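Local coordinates for protein fatty Acyl-Adenylate Ligase (Escherichia coli, PDB 3PBK) that is a fatty acyl-adenylate ligase, a member of the AMP-binding enzyme family in the ANL clan, at residues A[274-286]-A[304-318]. Numbering follows the deposited sequence.
Sequences VAPPFGYELCQRR and GIGAEPISAEQLHQF. With 1ZZ (5'-O-[(S)-(dodecanoyloxy)(hydroxy)phosphoryl]adenosine), chain C.
Y280 drives the edge of its ring into the face of F318: the centroids lie 5.2 Å apart, the planes meet at 89°, and CD1 stands over the centre of the F318 ring, which makes the pair T-shaped. The CB of Y280 points from helix 277-285 toward 304-318, and CG, set beside the backbone N (chi1 -76°), carries the ring between F318 and G304. There the hydroxyl donates to G304 O (2.9 Å from OH), while A275 N binds the same oxygen at 3.2 Å in a nearly straight bond. The two donors approach from opposite faces of the carbonyl plane, so this buried oxygen is gripped from both sides. I305 CG1 and L315 CD2 pack obliquely against the Y280 ring, and W261 and F332 add further edge-to-face contacts. Toward the helix start, the ring of P277 packs against the loop 306-310, with CD 3.3 Å from G306 O and CG near E308 O and P309 O. In the same loop A307 N lies 3.0 Å from ligand N2. The Q314 side chain crosses the CB-CG part of E281 at a slant, NE2 3.7 Å from CB, and one water accepts from NE2 while donating to P277 O. S311 caps helix 312-318 by accepting from Q314 N at its OG. The axes of segments 277-285 and 312-318 run at 41° and come within 9.2 Å, following parallel strands paired at V274 and G304. These are two adjacent beta-alpha units of the alpha/beta fold of ANL enzymes, with G306-P309 lining the pocket of 5'-O-[(S)-(dodecanoyloxy)(hydroxy)phosphoryl]adenosine.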
loop_
_atom_site.group_PDB
_atom_site.type_symbol
_atom_site.label_atom_id
_atom_site.label_comp_id
_atom_site.label_asym_id
_atom_site.label_seq_id
_atom_site.Cartn_x
_atom_site.Cartn_y
_atom_site.Cartn_z
ATOM N N VAL A 274 1.184 10.319 4.480
ATOM C CA VAL A 274 0.849 9.012 5.008
ATOM C C VAL A 274 1.911 8.031 4.562
ATOM O O VAL A 274 2.393 8.110 3.436
ATOM C CB VAL A 274 -0.548 8.531 4.533
ATOM C CG1 VAL A 274 -0.900 7.194 5.173
ATOM C CG2 VAL A 274 -1.617 9.566 4.852
ATOM N N ALA A 275 2.278 7.120 5.456
ATOM C CA ALA A 275 3.291 6.116 5.182
ATOM C C ALA A 275 2.913 4.836 5.912
ATOM O O ALA A 275 2.059 4.858 6.793
ATOM C CB ALA A 275 4.638 6.614 5.658
ATOM N N PRO A 276 3.554 3.715 5.556
ATOM C CA PRO A 276 3.409 2.461 6.300
ATOM C C PRO A 276 4.149 2.528 7.636
ATOM O O PRO A 276 5.025 3.373 7.807
ATOM C CB PRO A 276 4.108 1.437 5.400
ATOM C CG PRO A 276 4.440 2.150 4.129
ATOM C CD PRO A 276 4.513 3.588 4.451
ATOM N N PRO A 277 3.822 1.629 8.569
ATOM C CA PRO A 277 4.474 1.572 9.873
ATOM C C PRO A 277 5.985 1.739 9.798
ATOM O O PRO A 277 6.546 2.501 10.587
ATOM C CB PRO A 277 4.143 0.168 10.345
ATOM C CG PRO A 277 2.838 -0.088 9.779
ATOM C CD PRO A 277 2.813 0.574 8.431
ATOM N N PHE A 278 6.639 1.043 8.874
ATOM C CA PHE A 278 8.099 1.092 8.797
ATOM C C PHE A 278 8.635 2.443 8.338
ATOM O O PHE A 278 9.757 2.803 8.674
ATOM C CB PHE A 278 8.659 -0.025 7.899
ATOM C CG PHE A 278 8.455 0.215 6.430
ATOM C CD1 PHE A 278 9.333 1.026 5.722
ATOM C CD2 PHE A 278 7.385 -0.372 5.759
ATOM C CE1 PHE A 278 9.149 1.258 4.366
ATOM C CE2 PHE A 278 7.190 -0.151 4.401
ATOM C CZ PHE A 278 8.073 0.669 3.701
ATOM N N GLY A 279 7.857 3.186 7.561
ATOM C CA GLY A 279 8.302 4.499 7.141
ATOM C C GLY A 279 8.594 5.373 8.343
ATOM O O GLY A 279 9.520 6.178 8.342
ATOM N N TYR A 280 7.785 5.204 9.381
ATOM C CA TYR A 280 7.930 5.981 10.607
ATOM C C TYR A 280 9.080 5.448 11.436
ATOM O O TYR A 280 9.878 6.209 11.978
ATOM C CB TYR A 280 6.630 5.963 11.426
ATOM C CG TYR A 280 5.538 6.864 10.873
ATOM C CD1 TYR A 280 5.514 8.227 11.156
ATOM C CD2 TYR A 280 4.526 6.352 10.058
ATOM C CE1 TYR A 280 4.510 9.057 10.643
ATOM C CE2 TYR A 280 3.517 7.179 9.537
ATOM C CZ TYR A 280 3.519 8.525 9.837
ATOM O OH TYR A 280 2.529 9.335 9.330
ATOM N N GLU A 281 9.162 4.131 11.528
ATOM C CA GLU A 281 10.205 3.497 12.312
ATOM C C GLU A 281 11.584 3.775 11.727
ATOM O O GLU A 281 12.505 4.137 12.453
ATOM C CB GLU A 281 9.946 1.998 12.408
ATOM C CG GLU A 281 10.815 1.290 13.412
ATOM C CD GLU A 281 12.082 0.764 12.784
ATOM O OE1 GLU A 281 12.187 0.811 11.533
ATOM O OE2 GLU A 281 12.967 0.302 13.542
ATOM N N LEU A 282 11.719 3.612 10.413
ATOM C CA LEU A 282 12.961 3.919 9.720
ATOM C C LEU A 282 13.497 5.259 10.201
ATOM O O LEU A 282 14.650 5.364 10.597
ATOM C CB LEU A 282 12.723 3.984 8.213
ATOM C CG LEU A 282 13.613 3.203 7.236
ATOM C CD1 LEU A 282 13.799 4.019 5.979
ATOM C CD2 LEU A 282 14.961 2.868 7.813
ATOM N N CYS A 283 12.650 6.282 10.179
ATOM C CA CYS A 283 13.039 7.635 10.592
ATOM C C CYS A 283 13.653 7.741 11.981
ATOM O O CYS A 283 14.784 8.200 12.142
ATOM C CB CYS A 283 11.843 8.578 10.520
ATOM S SG CYS A 283 11.535 9.213 8.879
ATOM N N GLN A 284 12.887 7.345 12.986
ATOM C CA GLN A 284 13.329 7.463 14.369
ATOM C C GLN A 284 14.560 6.591 14.629
ATOM O O GLN A 284 15.390 6.901 15.475
ATOM C CB GLN A 284 12.162 7.153 15.322
ATOM C CG GLN A 284 12.553 6.783 16.738
ATOM C CD GLN A 284 12.660 5.284 16.917
ATOM O OE1 GLN A 284 11.994 4.512 16.217
ATOM N NE2 GLN A 284 13.499 4.859 17.853
ATOM N N ARG A 285 14.688 5.516 13.865
ATOM C CA ARG A 285 15.849 4.632 13.948
ATOM C C ARG A 285 17.127 5.293 13.414
ATOM O O ARG A 285 18.220 5.054 13.919
ATOM C CB ARG A 285 15.575 3.345 13.158
ATOM C CG ARG A 285 16.376 2.119 13.572
ATOM C CD ARG A 285 15.831 0.870 12.879
ATOM N NE ARG A 285 16.382 0.685 11.539
ATOM C CZ ARG A 285 15.742 0.088 10.535
ATOM N NH1 ARG A 285 14.506 -0.365 10.713
ATOM N NH2 ARG A 285 16.333 -0.047 9.349
ATOM N N ARG A 286 16.988 6.128 12.397
ATOM C CA ARG A 286 18.160 6.648 11.724
ATOM C C ARG A 286 18.278 8.161 11.792
ATOM O O ARG A 286 18.934 8.778 10.953
ATOM C CB ARG A 286 18.188 6.160 10.279
ATOM C CG ARG A 286 18.297 4.647 10.185
ATOM C CD ARG A 286 18.279 4.165 8.754
ATOM N NE ARG A 286 19.426 4.638 7.991
ATOM C CZ ARG A 286 19.569 4.439 6.686
ATOM N NH1 ARG A 286 18.636 3.775 6.011
ATOM N NH2 ARG A 286 20.637 4.904 6.051
ATOM N N GLY A 304 -0.571 9.959 8.708
ATOM C CA GLY A 304 -1.322 8.725 8.599
ATOM C C GLY A 304 -0.468 7.474 8.601
ATOM O O GLY A 304 0.678 7.487 8.148
ATOM N N ILE A 305 -1.028 6.387 9.125
ATOM C CA ILE A 305 -0.348 5.104 9.127
ATOM C C ILE A 305 -1.324 4.025 8.725
ATOM O O ILE A 305 -2.441 3.982 9.227
ATOM C CB ILE A 305 0.180 4.728 10.513
ATOM C CG1 ILE A 305 0.810 5.934 11.207
ATOM C CG2 ILE A 305 1.158 3.582 10.408
ATOM C CD1 ILE A 305 -0.110 6.608 12.217
ATOM N N GLY A 306 -0.896 3.149 7.826
ATOM C CA GLY A 306 -1.703 2.019 7.415
ATOM C C GLY A 306 -0.871 1.156 6.496
ATOM O O GLY A 306 0.324 1.407 6.358
ATOM N N ALA A 307 -1.499 0.154 5.878
ATOM C CA ALA A 307 -0.858 -0.755 4.921
ATOM C C ALA A 307 -0.469 -2.102 5.543
ATOM O O ALA A 307 -0.460 -3.136 4.866
ATOM C CB ALA A 307 0.344 -0.098 4.243
ATOM N N GLU A 308 -0.152 -2.084 6.832
ATOM C CA GLU A 308 0.252 -3.284 7.545
ATOM C C GLU A 308 -0.173 -3.057 8.971
ATOM O O GLU A 308 -0.461 -1.919 9.336
ATOM C CB GLU A 308 1.769 -3.467 7.455
ATOM C CG GLU A 308 2.238 -3.780 6.039
ATOM C CD GLU A 308 3.730 -3.600 5.848
ATOM O OE1 GLU A 308 4.493 -4.241 6.610
ATOM O OE2 GLU A 308 4.134 -2.831 4.929
ATOM N N PRO A 309 -0.232 -4.125 9.786
ATOM C CA PRO A 309 -0.640 -3.955 11.192
ATOM C C PRO A 309 0.206 -2.892 11.893
ATOM O O PRO A 309 1.436 -2.955 11.857
ATOM C CB PRO A 309 -0.386 -5.334 11.801
ATOM C CG PRO A 309 -0.469 -6.273 10.636
ATOM C CD PRO A 309 0.069 -5.529 9.458
ATOM N N ILE A 310 -0.451 -1.918 12.508
ATOM C CA ILE A 310 0.255 -0.789 13.080
ATOM C C ILE A 310 0.809 -1.126 14.453
ATOM O O ILE A 310 0.121 -1.733 15.271
ATOM C CB ILE A 310 -0.674 0.419 13.198
ATOM C CG1 ILE A 310 -1.129 0.868 11.810
ATOM C CG2 ILE A 310 0.021 1.553 13.930
ATOM C CD1 ILE A 310 -2.354 1.745 11.833
ATOM N N SER A 311 2.057 -0.739 14.699
ATOM C CA SER A 311 2.636 -0.868 16.029
ATOM C C SER A 311 2.446 0.409 16.832
ATOM O O SER A 311 3.100 1.419 16.565
ATOM C CB SER A 311 4.128 -1.191 15.951
ATOM O OG SER A 311 4.737 -1.148 17.241
ATOM N N ALA A 312 1.555 0.364 17.818
ATOM C CA ALA A 312 1.366 1.504 18.708
ATOM C C ALA A 312 2.700 1.878 19.327
ATOM O O ALA A 312 3.099 3.041 19.331
ATOM C CB ALA A 312 0.369 1.171 19.794
ATOM N N GLU A 313 3.379 0.862 19.846
ATOM C CA GLU A 313 4.662 1.013 20.506
ATOM C C GLU A 313 5.636 1.842 19.694
ATOM O O GLU A 313 6.275 2.753 20.220
ATOM C CB GLU A 313 5.262 -0.359 20.749
ATOM C CG GLU A 313 6.558 -0.332 21.495
ATOM C CD GLU A 313 7.007 -1.724 21.865
ATOM O OE1 GLU A 313 6.180 -2.663 21.737
ATOM O OE2 GLU A 313 8.185 -1.877 22.281
ATOM N N GLN A 314 5.759 1.517 18.411
ATOM C CA GLN A 314 6.677 2.245 17.544
ATOM C C GLN A 314 6.248 3.691 17.421
ATOM O O GLN A 314 7.031 4.609 17.661
ATOM C CB GLN A 314 6.737 1.617 16.155
ATOM C CG GLN A 314 7.765 0.538 16.008
ATOM C CD GLN A 314 7.483 -0.357 14.823
ATOM O OE1 GLN A 314 7.673 -1.573 14.894
ATOM N NE2 GLN A 314 7.016 0.236 13.726
ATOM N N LEU A 315 4.992 3.890 17.040
ATOM C CA LEU A 315 4.493 5.235 16.814
ATOM C C LEU A 315 4.757 6.105 18.039
ATOM O O LEU A 315 5.095 7.283 17.912
ATOM C CB LEU A 315 3.019 5.208 16.405
ATOM C CG LEU A 315 2.890 4.580 15.014
ATOM C CD1 LEU A 315 1.450 4.481 14.598
ATOM C CD2 LEU A 315 3.683 5.364 13.981
ATOM N N HIS A 316 4.643 5.514 19.223
ATOM C CA HIS A 316 5.003 6.229 20.430
ATOM C C HIS A 316 6.492 6.567 20.385
ATOM O O HIS A 316 6.887 7.704 20.623
ATOM C CB HIS A 316 4.632 5.442 21.694
ATOM C CG HIS A 316 5.189 6.038 22.950
ATOM N ND1 HIS A 316 5.663 5.273 23.995
ATOM C CD2 HIS A 316 5.389 7.329 23.308
ATOM C CE1 HIS A 316 6.122 6.068 24.946
ATOM N NE2 HIS A 316 5.969 7.319 24.554
ATOM N N GLN A 317 7.322 5.591 20.058
ATOM C CA GLN A 317 8.740 5.887 19.946
ATOM C C GLN A 317 8.955 7.070 19.008
ATOM O O GLN A 317 9.653 8.016 19.354
ATOM C CB GLN A 317 9.539 4.675 19.460
ATOM C CG GLN A 317 9.893 3.648 20.542
ATOM C CD GLN A 317 10.629 2.423 19.975
ATOM O OE1 GLN A 317 10.018 1.373 19.712
ATOM N NE2 GLN A 317 11.943 2.563 19.772
ATOM N N PHE A 318 8.351 7.027 17.826
ATOM C CA PHE A 318 8.559 8.092 16.857
ATOM C C PHE A 318 8.143 9.453 17.426
ATOM O O PHE A 318 8.861 10.442 17.274
ATOM C CB PHE A 318 7.828 7.783 15.553
ATOM C CG PHE A 318 7.833 8.916 14.553
ATOM C CD1 PHE A 318 6.938 9.975 14.670
ATOM C CD2 PHE A 318 8.701 8.906 13.476
ATOM C CE1 PHE A 318 6.932 11.004 13.749
ATOM C CE2 PHE A 318 8.697 9.941 12.550
ATOM C CZ PHE A 318 7.815 10.986 12.683
HETATM P P 1ZZ C . -3.014 -2.722 -0.554
HETATM C C1 1ZZ C . -4.359 11.992 1.008
HETATM N N1 1ZZ C . -3.576 -3.677 5.620
HETATM O O1 1ZZ C . -2.182 -0.444 1.740
HETATM C C2 1ZZ C . -5.063 10.676 1.203
HETATM N N2 1ZZ C . -3.899 -1.582 6.265
HETATM O O2 1ZZ C . -3.329 -1.150 -0.166
HETATM C C3 1ZZ C . -4.218 9.462 1.580
HETATM N N3 1ZZ C . -3.466 -4.629 7.988
HETATM O O3 1ZZ C . -4.105 -3.501 -1.409
HETATM C C4 1ZZ C . -5.028 8.206 1.951
HETATM N N4 1ZZ C . -3.717 -3.047 9.664
HETATM O O4 1ZZ C . -1.840 -2.828 -1.260
HETATM C C5 1ZZ C . -4.421 7.047 2.750
HETATM N N5 1ZZ C . -4.077 -0.710 9.075
HETATM O O5 1ZZ C . -2.883 -3.535 0.815
HETATM C C6 1ZZ C . -5.114 5.740 2.464
HETATM O O6 1ZZ C . -3.200 -4.305 3.474
HETATM C C7 1ZZ C . -5.287 4.700 3.541
HETATM O O7 1ZZ C . -4.584 -7.143 5.059
HETATM C C8 1ZZ C . -5.327 3.253 3.102
HETATM O O8 1ZZ C . -6.307 -6.033 3.067
HETATM C C9 1ZZ C . -4.350 2.241 3.718
HETATM C C10 1ZZ C . -3.577 1.289 2.841
HETATM C C11 1ZZ C . -4.035 0.647 1.605
HETATM C C12 1ZZ C . -3.209 -0.459 1.144
HETATM C C13 1ZZ C . -4.009 -4.297 1.168
HETATM C C14 1ZZ C . -3.963 -5.048 2.505
HETATM C C15 1ZZ C . -5.176 -5.316 3.415
HETATM C C16 1ZZ C . -4.496 -5.812 4.620
HETATM C C17 1ZZ C . -3.356 -4.863 4.761
HETATM C C18 1ZZ C . -3.762 -2.431 5.189
HETATM C C19 1ZZ C . -3.802 -2.376 7.409
HETATM C C20 1ZZ C . -3.601 -3.621 7.052
HETATM C C21 1ZZ C . -3.525 -4.286 9.300
HETATM C C22 1ZZ C . -3.858 -2.047 8.690
HETATM O O HOH W 1 5.961 2.598 13.289
#